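Local coordinates for phosphotriesterase homology protein (PDB 1BF6) that hydrolyses phosphorylated glyceryl acetates and aromatic acetates and propionates, using two zinc ions per subunit, at residues D30-C36 against F64-V68; M39-M43 against E71-N75; M104-E109 against A146-R152. All blocks are in the same frame, centred on the assembly; numbering follows the deposited sequence.

Interaction 1: D30-C36 against F64-V68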
ATOM      1  N   ASP A  30      -0.040  12.993 -11.405  1.00 13.68           N
ATOM      2  CA  ASP A  30      -0.927  12.654 -12.512  1.00 13.78           C
ATOM      3  C   ASP A  30      -0.284  12.824 -13.893  1.00 13.29           C
ATOM      4  O   ASP A  30      -0.988  13.032 -14.883  1.00 11.52           O
ATOM      5  CB  ASP A  30      -2.194  13.526 -12.440  1.00 15.22           C
ATOM      6  CG  ASP A  30      -1.918  15.018 -12.710  1.00 18.66           C
ATOM      7  OD1 ASP A  30      -0.744  15.463 -12.656  1.00 17.75           O
ATOM      8  OD2 ASP A  30      -2.892  15.755 -12.983  1.00 16.11           O
ATOM      9  N   GLN A  31       1.042  12.750 -13.956  1.00 12.40           N
ATOM     10  CA  GLN A  31       1.748  12.917 -15.223  1.00 12.66           C
ATOM     11  C   GLN A  31       1.793  11.600 -15.977  1.00 12.92           C
ATOM     12  O   GLN A  31       2.700  10.785 -15.807  1.00 14.50           O
ATOM     13  CB  GLN A  31       3.133  13.493 -14.968  1.00 10.20           C
ATOM     14  CG  GLN A  31       3.063  14.818 -14.204  1.00 12.32           C
ATOM     15  CD  GLN A  31       4.411  15.485 -14.031  1.00 13.35           C
ATOM     16  OE1 GLN A  31       5.238  15.039 -13.244  1.00 11.12           O
ATOM     17  NE2 GLN A  31       4.625  16.584 -14.751  1.00 13.80           N
ATOM     18  N   TYR A  32       0.785  11.421 -16.817  1.00 12.99           N
ATOM     19  CA  TYR A  32       0.589  10.216 -17.591  1.00 13.86           C
ATOM     20  C   TYR A  32       1.785   9.607 -18.314  1.00 15.38           C
ATOM     21  O   TYR A  32       2.116   8.444 -18.073  1.00 14.53           O
ATOM     22  CB  TYR A  32      -0.559  10.416 -18.573  1.00 14.79           C
ATOM     23  CG  TYR A  32      -0.972   9.140 -19.259  1.00 15.26           C
ATOM     24  CD1 TYR A  32      -1.527   8.082 -18.532  1.00 14.78           C
ATOM     25  CD2 TYR A  32      -0.806   8.985 -20.633  1.00 13.61           C
ATOM     26  CE1 TYR A  32      -1.904   6.904 -19.162  1.00 13.89           C
ATOM     27  CE2 TYR A  32      -1.182   7.817 -21.274  1.00 13.96           C
ATOM     28  CZ  TYR A  32      -1.732   6.779 -20.534  1.00 13.65           C
ATOM     29  OH  TYR A  32      -2.126   5.633 -21.179  1.00 13.52           O
ATOM     30  N   ALA A  33       2.383  10.357 -19.238  1.00 13.93           N
ATOM     31  CA  ALA A  33       3.528   9.854 -19.998  1.00 13.94           C
ATOM     32  C   ALA A  33       4.639   9.351 -19.078  1.00 13.15           C
ATOM     33  O   ALA A  33       5.131   8.234 -19.248  1.00 13.67           O
ATOM     34  CB  ALA A  33       4.053  10.930 -20.952  1.00 11.38           C
ATOM     35  N   PHE A  34       4.994  10.155 -18.081  1.00 12.23           N
ATOM     36  CA  PHE A  34       6.037   9.783 -17.132  1.00 12.98           C
ATOM     37  C   PHE A  34       5.685   8.520 -16.356  1.00 13.96           C
ATOM     38  O   PHE A  34       6.542   7.659 -16.154  1.00 14.32           O
ATOM     39  CB  PHE A  34       6.292  10.905 -16.131  1.00 13.17           C
ATOM     40  CG  PHE A  34       6.858  12.151 -16.739  1.00 12.85           C
ATOM     41  CD1 PHE A  34       7.370  12.148 -18.028  1.00 12.44           C
ATOM     42  CD2 PHE A  34       6.892  13.329 -16.003  1.00 15.24           C
ATOM     43  CE1 PHE A  34       7.910  13.298 -18.573  1.00 13.49           C
ATOM     44  CE2 PHE A  34       7.431  14.489 -16.539  1.00 15.57           C
ATOM     45  CZ  PHE A  34       7.939  14.470 -17.825  1.00 14.47           C
ATOM     46  N   ILE A  35       4.439   8.425 -15.890  1.00 13.09           N
ATOM     47  CA  ILE A  35       4.012   7.255 -15.124  1.00 11.67           C
ATOM     48  C   ILE A  35       4.030   5.999 -15.993  1.00 10.24           C
ATOM     49  O   ILE A  35       4.475   4.952 -15.536  1.00 11.70           O
ATOM     50  CB  ILE A  35       2.650   7.491 -14.370  1.00 12.67           C
ATOM     51  CG1 ILE A  35       2.985   7.869 -12.900  1.00 13.52           C
ATOM     52  CG2 ILE A  35       1.794   6.221 -14.381  1.00 10.93           C
ATOM     53  CD1 ILE A  35       4.363   7.403 -12.356  1.00 17.16           C
ATOM     54  N   CYS A  36       3.606   6.115 -17.250  1.00  9.33           N
ATOM     55  CA  CYS A  36       3.645   4.987 -18.182  1.00 11.50           C
ATOM     56  C   CYS A  36       5.098   4.536 -18.415  1.00 12.90           C
ATOM     57  O   CYS A  36       5.379   3.342 -18.479  1.00 12.69           O
ATOM     58  CB  CYS A  36       3.022   5.361 -19.525  1.00 11.58           C
ATOM     59  SG  CYS A  36       1.220   5.401 -19.533  1.00 14.53           S
ATOM     60  N   PHE A  64      -7.479   6.675 -15.565  1.00 12.36           N
ATOM     61  CA  PHE A  64      -6.035   6.868 -15.678  1.00 11.95           C
ATOM     62  C   PHE A  64      -5.331   5.535 -15.473  1.00 12.62           C
ATOM     63  O   PHE A  64      -4.374   5.214 -16.184  1.00 10.93           O
ATOM     64  CB  PHE A  64      -5.589   7.854 -14.600  1.00 13.41           C
ATOM     65  CG  PHE A  64      -4.148   8.273 -14.699  1.00 13.48           C
ATOM     66  CD1 PHE A  64      -3.133   7.474 -14.178  1.00 14.79           C
ATOM     67  CD2 PHE A  64      -3.813   9.508 -15.251  1.00 15.55           C
ATOM     68  CE1 PHE A  64      -1.807   7.904 -14.201  1.00 16.12           C
ATOM     69  CE2 PHE A  64      -2.494   9.947 -15.278  1.00 16.94           C
ATOM     70  CZ  PHE A  64      -1.496   9.148 -14.754  1.00 15.97           C
ATOM     71  N   MET A  65      -5.800   4.772 -14.483  1.00 12.25           N
ATOM     72  CA  MET A  65      -5.220   3.462 -14.183  1.00 12.87           C
ATOM     73  C   MET A  65      -5.525   2.456 -15.296  1.00 12.99           C
ATOM     74  O   MET A  65      -4.664   1.650 -15.660  1.00 13.45           O
ATOM     75  CB  MET A  65      -5.699   2.953 -12.818  1.00 11.70           C
ATOM     76  CG  MET A  65      -5.279   3.859 -11.652  1.00 12.32           C
ATOM     77  SD  MET A  65      -5.579   3.195 -10.006  1.00 11.66           S
ATOM     78  CE  MET A  65      -7.363   3.468  -9.848  1.00 11.11           C
ATOM     79  N   LEU A  66      -6.740   2.518 -15.845  1.00 12.35           N
ATOM     80  CA  LEU A  66      -7.142   1.629 -16.937  1.00 12.83           C
ATOM     81  C   LEU A  66      -6.262   1.911 -18.152  1.00 13.31           C
ATOM     82  O   LEU A  66      -5.857   0.988 -18.873  1.00 12.60           O
ATOM     83  CB  LEU A  66      -8.605   1.873 -17.333  1.00 14.04           C
ATOM     84  CG  LEU A  66      -9.712   1.301 -16.438  1.00 15.49           C
ATOM     85  CD1 LEU A  66     -11.064   1.832 -16.909  1.00 12.33           C
ATOM     86  CD2 LEU A  66      -9.677  -0.232 -16.480  1.00 14.80           C
ATOM     87  N   ASP A  67      -5.995   3.198 -18.378  1.00 12.93           N
ATOM     88  CA  ASP A  67      -5.174   3.641 -19.499  1.00 13.92           C
ATOM     89  C   ASP A  67      -3.724   3.199 -19.340  1.00 12.51           C
ATOM     90  O   ASP A  67      -3.117   2.742 -20.310  1.00 14.60           O
ATOM     91  CB  ASP A  67      -5.247   5.163 -19.663  1.00 13.19           C
ATOM     92  CG  ASP A  67      -6.610   5.645 -20.136  1.00 15.29           C
ATOM     93  OD1 ASP A  67      -7.446   4.818 -20.559  1.00 15.30           O
ATOM     94  OD2 ASP A  67      -6.848   6.864 -20.080  1.00 16.18           O
ATOM     95  N   VAL A  68      -3.174   3.344 -18.130  1.00 13.74           N
ATOM     96  CA  VAL A  68      -1.795   2.933 -17.860  1.00 12.61           C
ATOM     97  C   VAL A  68      -1.652   1.443 -18.175  1.00 14.06           C
ATOM     98  O   VAL A  68      -0.702   1.045 -18.838  1.00 14.77           O
ATOM     99  CB  VAL A  68      -1.375   3.219 -16.391  1.00 12.71           C
ATOM    100  CG1 VAL A  68      -0.094   2.473 -16.045  1.00 13.29           C
ATOM    101  CG2 VAL A  68      -1.153   4.710 -16.189  1.00 11.09           C
TER
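Tyr32 and Phe64 form a T-shaped aromatic pair: the edge of the tyrosine points at the face of the phenylalanine, the planes stand 82° apart and the centroids 5.4 Å. Tyr32 CD1 sits over that face near its rim. With CG anti to the backbone N (chi1 -171°), the tyrosine lies across the gap and reaches one turn further along helix 64-68. Its hydroxyl ends 3.2 Å from Asp67 O, at most a weak hydrogen bond, since the hydroxyl proton could turn to another acceptor.

The segments belong to two consecutive outer helices of the TIM barrel, 32-44 and 62-72; their portions 32-36 and 64-68 cross at -48°, with axes 10.8 Å apart.

The apolar contacts gather on Val68 CG2. It meets Tyr32 CE1 at 3.8 Å and Ile35 CG2, also at 3.8 Å, with Cys36 SG slightly further off. The same Ile35 methyl touches the edge of the Phe64 ring at CE1, 4.0 Å away. A leucine in place of Tyr32 would probably leave the Phe64 face without its edge-on partner and Asp67 O without the hydroxyl. Outside the pair, Phe64 also stacks edge-to-face with His15.

Interaction 2: M39-M43 against E71-N75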
ATOM      1  N   MET A  39       6.289   2.529 -15.535  1.00 11.10           N
ATOM      2  CA  MET A  39       5.711   1.183 -15.494  1.00  9.98           C
ATOM      3  C   MET A  39       6.455   0.286 -16.474  1.00 11.26           C
ATOM      4  O   MET A  39       6.681  -0.881 -16.185  1.00 13.28           O
ATOM      5  CB  MET A  39       4.200   1.204 -15.777  1.00 10.07           C
ATOM      6  CG  MET A  39       3.368   1.946 -14.716  1.00  6.84           C
ATOM      7  SD  MET A  39       3.544   1.368 -13.013  1.00 10.47           S
ATOM      8  CE  MET A  39       4.529   2.717 -12.254  1.00 11.58           C
ATOM      9  N   ASN A  40       6.867   0.839 -17.614  1.00 12.87           N
ATOM     10  CA  ASN A  40       7.637   0.075 -18.596  1.00 14.24           C
ATOM     11  C   ASN A  40       8.990  -0.315 -17.990  1.00 13.91           C
ATOM     12  O   ASN A  40       9.469  -1.431 -18.200  1.00 13.74           O
ATOM     13  CB  ASN A  40       7.853   0.878 -19.882  1.00 15.32           C
ATOM     14  CG  ASN A  40       6.592   1.005 -20.717  1.00 17.76           C
ATOM     15  OD1 ASN A  40       6.456   1.931 -21.519  1.00 20.40           O
ATOM     16  ND2 ASN A  40       5.678   0.064 -20.558  1.00 17.22           N
ATOM     17  N   ASP A  41       9.588   0.593 -17.214  1.00 12.95           N
ATOM     18  CA  ASP A  41      10.870   0.324 -16.554  1.00 12.41           C
ATOM     19  C   ASP A  41      10.686  -0.807 -15.535  1.00 13.71           C
ATOM     20  O   ASP A  41      11.544  -1.681 -15.389  1.00 11.98           O
ATOM     21  CB  ASP A  41      11.388   1.571 -15.819  1.00 12.33           C
ATOM     22  CG  ASP A  41      11.742   2.726 -16.759  1.00 12.19           C
ATOM     23  OD1 ASP A  41      11.656   2.570 -17.999  1.00 14.00           O
ATOM     24  OD2 ASP A  41      12.093   3.804 -16.236  1.00 13.14           O
ATOM     25  N   LEU A  42       9.574  -0.763 -14.807  1.00 11.70           N
ATOM     26  CA  LEU A  42       9.280  -1.797 -13.827  1.00 11.69           C
ATOM     27  C   LEU A  42       9.139  -3.159 -14.519  1.00 10.31           C
ATOM     28  O   LEU A  42       9.649  -4.163 -14.024  1.00 10.74           O
ATOM     29  CB  LEU A  42       7.985  -1.476 -13.067  1.00 11.10           C
ATOM     30  CG  LEU A  42       8.006  -0.412 -11.970  1.00  8.43           C
ATOM     31  CD1 LEU A  42       6.591  -0.284 -11.389  1.00  9.95           C
ATOM     32  CD2 LEU A  42       9.003  -0.771 -10.883  1.00  8.12           C
ATOM     33  N   MET A  43       8.458  -3.169 -15.661  1.00 10.54           N
ATOM     34  CA  MET A  43       8.216  -4.386 -16.442  1.00 13.64           C
ATOM     35  C   MET A  43       9.535  -5.064 -16.844  1.00 15.08           C
ATOM     36  O   MET A  43       9.640  -6.291 -16.809  1.00 14.72           O
ATOM     37  CB  MET A  43       7.400  -4.057 -17.709  1.00 15.84           C
ATOM     38  CG  MET A  43       5.967  -3.540 -17.488  1.00 19.82           C
ATOM     39  SD  MET A  43       4.803  -4.842 -17.113  1.00 28.32           S
ATOM     40  CE  MET A  43       4.383  -5.400 -18.735  1.00 24.40           C
ATOM     41  N   GLU A  71      -1.739   0.779 -21.995  1.00 16.36           N
ATOM     42  CA  GLU A  71      -0.497   1.229 -22.615  1.00 16.86           C
ATOM     43  C   GLU A  71       0.726   0.360 -22.338  1.00 16.39           C
ATOM     44  O   GLU A  71       1.439  -0.013 -23.261  1.00 18.65           O
ATOM     45  CB  GLU A  71      -0.217   2.669 -22.158  1.00 18.62           C
ATOM     46  CG  GLU A  71       1.109   3.286 -22.626  1.00 21.16           C
ATOM     47  CD  GLU A  71       1.212   3.429 -24.136  1.00 23.73           C
ATOM     48  OE1 GLU A  71       0.210   3.828 -24.773  1.00 22.22           O
ATOM     49  OE2 GLU A  71       2.302   3.142 -24.685  1.00 24.87           O
ATOM     50  N   THR A  72       0.935   0.013 -21.072  1.00 15.65           N
ATOM     51  CA  THR A  72       2.108  -0.746 -20.636  1.00 13.84           C
ATOM     52  C   THR A  72       1.953  -2.255 -20.386  1.00 15.21           C
ATOM     53  O   THR A  72       2.948  -2.982 -20.340  1.00 14.74           O
ATOM     54  CB  THR A  72       2.672  -0.120 -19.355  1.00 14.11           C
ATOM     55  OG1 THR A  72       1.736  -0.298 -18.281  1.00 14.43           O
ATOM     56  CG2 THR A  72       2.894   1.369 -19.547  1.00 11.89           C
ATOM     57  N   GLY A  73       0.724  -2.726 -20.186  1.00 12.95           N
ATOM     58  CA  GLY A  73       0.527  -4.140 -19.924  1.00 11.86           C
ATOM     59  C   GLY A  73       0.705  -4.501 -18.458  1.00 13.06           C
ATOM     60  O   GLY A  73       0.547  -5.662 -18.071  1.00 11.73           O
ATOM     61  N   ILE A  74       1.057  -3.524 -17.627  1.00 11.82           N
ATOM     62  CA  ILE A  74       1.215  -3.815 -16.214  1.00 11.89           C
ATOM     63  C   ILE A  74      -0.193  -3.993 -15.624  1.00 11.85           C
ATOM     64  O   ILE A  74      -1.178  -3.544 -16.214  1.00  9.65           O
ATOM     65  CB  ILE A  74       2.003  -2.709 -15.473  1.00 12.35           C
ATOM     66  CG1 ILE A  74       2.631  -3.299 -14.203  1.00 12.39           C
ATOM     67  CG2 ILE A  74       1.104  -1.492 -15.196  1.00 13.23           C
ATOM     68  CD1 ILE A  74       3.656  -2.429 -13.544  1.00 14.16           C
ATOM     69  N   ASN A  75      -0.289  -4.757 -14.540  1.00 12.47           N
ATOM     70  CA  ASN A  75      -1.579  -4.977 -13.891  1.00 13.30           C
ATOM     71  C   ASN A  75      -1.694  -4.091 -12.658  1.00 11.71           C
ATOM     72  O   ASN A  75      -0.828  -4.101 -11.785  1.00 10.19           O
ATOM     73  CB  ASN A  75      -1.769  -6.444 -13.495  1.00 14.69           C
ATOM     74  CG  ASN A  75      -3.138  -6.698 -12.876  1.00 17.57           C
ATOM     75  OD1 ASN A  75      -3.249  -7.119 -11.720  1.00 18.58           O
ATOM     76  ND2 ASN A  75      -4.191  -6.431 -13.647  1.00 18.23           N
TER
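Where helix 62-72 of the TIM barrel ends and the chain turns into strand 75-80, Thr72, Gly73 and Ile74 pack against Met39, Asn40, Leu42 and Met43 of the preceding helix, 32-44. The turn is made at Gly73, whose phi is positive (85°); a CB there would press on the carbonyl O of Thr72 and lie close to Met43 CE as well.

Met43 bends at chi2 and chi3 and wraps the turn. Its CE methyl comes within 3.2 Å of Thr72 O, and its SD lies 3.8 Å from Ile74 CA, alongside the root of that side chain. Further in, the end of Ile74 is taken up by the other two apolar residues: CD1 meets Met39 SD at 3.8 Å and Leu42 CD1 at 4.2 Å. Val50 of strand 47-52 touches both Met39 and Ile74 from the barrel side.

Thr72 faces two residues of the helix, Asn40 and Met39. Asn40 ND2 is 3.2 Å from Thr72 CG2, a tight approach of amide to methyl, and Met39 CB comes to 3.8 Å from Thr72 OG1. The hydroxyl, placed between the backbone N and carbonyl carbon (chi1 67°), is bonded to Val68 O one turn back and accepts a weak, nearly straight bond from Ile74 N (3.4 Å, 167°).

The hold across the two segments is therefore apolar and sulfur-rich, while the polar bonds of Thr72 run along its own helix and turn, back to Val68 O and on to Ile74 N, tying the helix end to the residue that enters the strand. Met43 CE may add a slight electrostatic attraction to Thr72 O.

Interaction 3: M104-E109 against A146-R152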
ATOM      1  N   MET A 104     -17.870   0.892   0.217  1.00  7.83           N
ATOM      2  CA  MET A 104     -16.683   0.079  -0.058  1.00  7.70           C
ATOM      3  C   MET A 104     -17.065  -1.219  -0.774  1.00  8.87           C
ATOM      4  O   MET A 104     -16.445  -1.584  -1.767  1.00  7.32           O
ATOM      5  CB  MET A 104     -15.906  -0.190   1.230  1.00  8.39           C
ATOM      6  CG  MET A 104     -15.248   1.069   1.812  1.00  8.79           C
ATOM      7  SD  MET A 104     -14.253   0.757   3.259  1.00 15.10           S
ATOM      8  CE  MET A 104     -15.169   1.518   4.554  1.00 17.46           C
ATOM      9  N   VAL A 105     -18.141  -1.868  -0.322  1.00  8.53           N
ATOM     10  CA  VAL A 105     -18.612  -3.102  -0.958  1.00  6.27           C
ATOM     11  C   VAL A 105     -18.996  -2.876  -2.429  1.00  6.24           C
ATOM     12  O   VAL A 105     -18.632  -3.678  -3.286  1.00  5.75           O
ATOM     13  CB  VAL A 105     -19.822  -3.739  -0.173  1.00  4.94           C
ATOM     14  CG1 VAL A 105     -20.443  -4.878  -0.988  1.00  5.11           C
ATOM     15  CG2 VAL A 105     -19.365  -4.242   1.193  1.00  5.22           C
ATOM     16  N   ASP A 106     -19.691  -1.775  -2.741  1.00  3.76           N
ATOM     17  CA  ASP A 106     -20.092  -1.498  -4.116  1.00  4.05           C
ATOM     18  C   ASP A 106     -18.904  -1.134  -5.013  1.00  5.00           C
ATOM     19  O   ASP A 106     -18.949  -1.340  -6.220  1.00  5.82           O
ATOM     20  CB  ASP A 106     -21.130  -0.379  -4.178  1.00  7.31           C
ATOM     21  CG  ASP A 106     -22.485  -0.781  -3.582  1.00 10.90           C
ATOM     22  OD1 ASP A 106     -22.691  -1.956  -3.201  1.00  9.61           O
ATOM     23  OD2 ASP A 106     -23.347   0.111  -3.487  1.00 12.32           O
ATOM     24  N   GLU A 107     -17.878  -0.529  -4.433  1.00  5.91           N
ATOM     25  CA  GLU A 107     -16.706  -0.168  -5.219  1.00  7.11           C
ATOM     26  C   GLU A 107     -15.963  -1.448  -5.606  1.00  7.34           C
ATOM     27  O   GLU A 107     -15.368  -1.523  -6.683  1.00  8.31           O
ATOM     28  CB  GLU A 107     -15.811   0.818  -4.463  1.00  6.44           C
ATOM     29  CG  GLU A 107     -16.408   2.239  -4.433  1.00  8.57           C
ATOM     30  CD  GLU A 107     -15.360   3.352  -4.339  1.00  6.68           C
ATOM     31  OE1 GLU A 107     -14.372   3.206  -3.591  1.00  8.81           O
ATOM     32  OE2 GLU A 107     -15.557   4.389  -5.003  1.00  8.66           O
ATOM     33  N   ILE A 108     -16.080  -2.464  -4.748  1.00  6.70           N
ATOM     34  CA  ILE A 108     -15.468  -3.780  -4.957  1.00  7.70           C
ATOM     35  C   ILE A 108     -16.293  -4.621  -5.938  1.00  9.05           C
ATOM     36  O   ILE A 108     -15.744  -5.247  -6.849  1.00  8.82           O
ATOM     37  CB  ILE A 108     -15.356  -4.550  -3.613  1.00  6.26           C
ATOM     38  CG1 ILE A 108     -14.221  -3.983  -2.774  1.00  5.82           C
ATOM     39  CG2 ILE A 108     -15.214  -6.064  -3.837  1.00  5.30           C
ATOM     40  CD1 ILE A 108     -14.222  -4.471  -1.347  1.00  7.65           C
ATOM     41  N   GLU A 109     -17.621  -4.574  -5.779  1.00  8.14           N
ATOM     42  CA  GLU A 109     -18.546  -5.366  -6.586  1.00  8.16           C
ATOM     43  C   GLU A 109     -19.013  -4.796  -7.912  1.00  7.72           C
ATOM     44  O   GLU A 109     -19.124  -5.534  -8.882  1.00  9.82           O
ATOM     45  CB  GLU A 109     -19.790  -5.771  -5.756  1.00  7.61           C
ATOM     46  CG  GLU A 109     -19.501  -6.464  -4.431  1.00  7.85           C
ATOM     47  CD  GLU A 109     -19.116  -7.929  -4.584  1.00  9.90           C
ATOM     48  OE1 GLU A 109     -18.598  -8.322  -5.647  1.00 12.79           O
ATOM     49  OE2 GLU A 109     -19.338  -8.703  -3.631  1.00 12.49           O
ATOM     50  N   ALA A 146     -16.949  -4.442   5.466  1.00  7.88           N
ATOM     51  CA  ALA A 146     -16.832  -4.669   4.023  1.00  8.53           C
ATOM     52  C   ALA A 146     -16.010  -5.934   3.721  1.00  7.83           C
ATOM     53  O   ALA A 146     -16.307  -6.664   2.776  1.00  7.56           O
ATOM     54  CB  ALA A 146     -16.207  -3.458   3.335  1.00  7.87           C
ATOM     55  N   HIS A 147     -14.994  -6.187   4.542  1.00 10.72           N
ATOM     56  CA  HIS A 147     -14.142  -7.356   4.362  1.00  9.85           C
ATOM     57  C   HIS A 147     -14.907  -8.622   4.733  1.00 12.30           C
ATOM     58  O   HIS A 147     -14.758  -9.653   4.081  1.00  9.28           O
ATOM     59  CB  HIS A 147     -12.888  -7.250   5.231  1.00 11.18           C
ATOM     60  CG  HIS A 147     -12.218  -8.568   5.470  1.00 10.59           C
ATOM     61  ND1 HIS A 147     -11.541  -9.248   4.481  1.00  9.91           N
ATOM     62  CD2 HIS A 147     -12.198  -9.371   6.560  1.00  9.14           C
ATOM     63  CE1 HIS A 147     -11.137 -10.415   4.949  1.00 10.94           C
ATOM     64  NE2 HIS A 147     -11.523 -10.514   6.207  1.00 10.99           N
ATOM     65  N   ASN A 148     -15.687  -8.551   5.810  1.00 11.83           N
ATOM     66  CA  ASN A 148     -16.465  -9.706   6.255  1.00 13.52           C
ATOM     67  C   ASN A 148     -17.522 -10.099   5.222  1.00 12.60           C
ATOM     68  O   ASN A 148     -17.957 -11.245   5.172  1.00 15.83           O
ATOM     69  CB  ASN A 148     -17.095  -9.443   7.636  1.00 13.88           C
ATOM     70  CG  ASN A 148     -16.051  -9.356   8.758  1.00 14.39           C
ATOM     71  OD1 ASN A 148     -14.929  -9.837   8.618  1.00 17.41           O
ATOM     72  ND2 ASN A 148     -16.416  -8.721   9.860  1.00 13.78           N
ATOM     73  N   GLN A 149     -17.879  -9.177   4.339  1.00 11.77           N
ATOM     74  CA  GLN A 149     -18.874  -9.479   3.322  1.00 11.05           C
ATOM     75  C   GLN A 149     -18.256  -9.911   1.993  1.00 11.99           C
ATOM     76  O   GLN A 149     -18.773 -10.811   1.323  1.00 10.85           O
ATOM     77  CB  GLN A 149     -19.788  -8.262   3.080  1.00 10.71           C
ATOM     78  CG  GLN A 149     -20.721  -7.930   4.245  1.00 10.56           C
ATOM     79  CD  GLN A 149     -21.622  -9.117   4.642  1.00 10.17           C
ATOM     80  OE1 GLN A 149     -22.259  -9.738   3.795  1.00 12.27           O
ATOM     81  NE2 GLN A 149     -21.650  -9.435   5.926  1.00 11.55           N
ATOM     82  N   THR A 150     -17.131  -9.293   1.632  1.00 10.05           N
ATOM     83  CA  THR A 150     -16.496  -9.564   0.338  1.00  8.76           C
ATOM     84  C   THR A 150     -15.245 -10.421   0.367  1.00  7.45           C
ATOM     85  O   THR A 150     -14.841 -10.947  -0.667  1.00  7.13           O
ATOM     86  CB  THR A 150     -16.119  -8.247  -0.380  1.00  7.87           C
ATOM     87  OG1 THR A 150     -15.109  -7.573   0.381  1.00  6.65           O
ATOM     88  CG2 THR A 150     -17.349  -7.344  -0.541  1.00  7.80           C
ATOM     89  N   GLY A 151     -14.611 -10.500   1.524  1.00  7.64           N
ATOM     90  CA  GLY A 151     -13.394 -11.277   1.650  1.00  9.02           C
ATOM     91  C   GLY A 151     -12.162 -10.562   1.108  1.00 10.23           C
ATOM     92  O   GLY A 151     -11.062 -11.091   1.241  1.00 11.37           O
ATOM     93  N   ARG A 152     -12.324  -9.386   0.494  1.00  8.33           N
ATOM     94  CA  ARG A 152     -11.156  -8.661  -0.032  1.00  8.82           C
ATOM     95  C   ARG A 152     -10.280  -8.206   1.135  1.00  8.24           C
ATOM     96  O   ARG A 152     -10.784  -7.772   2.183  1.00  9.67           O
ATOM     97  CB  ARG A 152     -11.560  -7.484  -0.926  1.00  8.31           C
ATOM     98  CG  ARG A 152     -12.382  -7.861  -2.159  1.00 12.22           C
ATOM     99  CD  ARG A 152     -11.823  -9.066  -2.910  1.00 17.00           C
ATOM    100  NE  ARG A 152     -10.466  -8.845  -3.403  1.00 21.52           N
ATOM    101  CZ  ARG A 152      -9.522  -9.787  -3.474  1.00 24.59           C
ATOM    102  NH1 ARG A 152      -9.779 -11.030  -3.086  1.00 24.38           N
ATOM    103  NH2 ARG A 152      -8.302  -9.474  -3.900  1.00 22.43           N
TER
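Helices 104-109 and 146-150 cross at -38° with their axes 9.9 Å apart, and the backbones come nearest at Val105 and Ala146, whose CA atoms are 5.5 Å apart. The two segments are the last turns of helices 97-109 and 134-150, consecutive in the outer layer of the TIM barrel. After Thr150 the chain leaves helical geometry at Gly151.

The small Ala146 permits this approach: its CB touches both Met104 CB and Val105 CG2, each at 3.9 Å. Ile108 meets Thr150 tip to tip, CD1 to OG1 at 3.7 Å, and its CG2 lies 3.8 Å from Arg152 CG. The guanidinium group of Arg152 turns elsewhere, bonding to Gly120 O and Phe290 O.

With OG1 between its backbone N and carbonyl carbon (chi1 65°), Thr150 turns the hydroxyl back to Ala146 O, 2.8 Å away, and leaves CG2 facing Val105 CG1; OG1 and Thr150 N grip that oxygen from opposite faces of its carbonyl plane. His147, a glucose-binding residue with Asn148, points away from helix 104-109; its ND1 gives a 2.8 Å bond to Arg152 O, lying in the ring plane. That bond is likely to restrain the imidazole's rotation, while the interhelical packing depends on aliphatic carbon and Thr150.

Interactions 1 and 2 are two levels of one helix pair, 32-44 against 62-72, with centres 10 Å apart. Val68 CG1 lies 3.7 Å from Met39 CG, and Cys36 O lies 3.3 Å from Thr72 CG2. Interaction 3 pairs helices 97-109 and 134-150 of the same barrel; its centre is 26 and 27 Å from theirs and it touches neither. The zinc site lies inward of the first two: side chains of Ile35 and Met39 are each about 13 Å from a zinc ion, and about 8 and 9 Å from that of zinc-binding His13. Interaction 3 contains His147 and Asn148 of the glucose site, the side chain of Arg152 about 4 Å from that of Arg180.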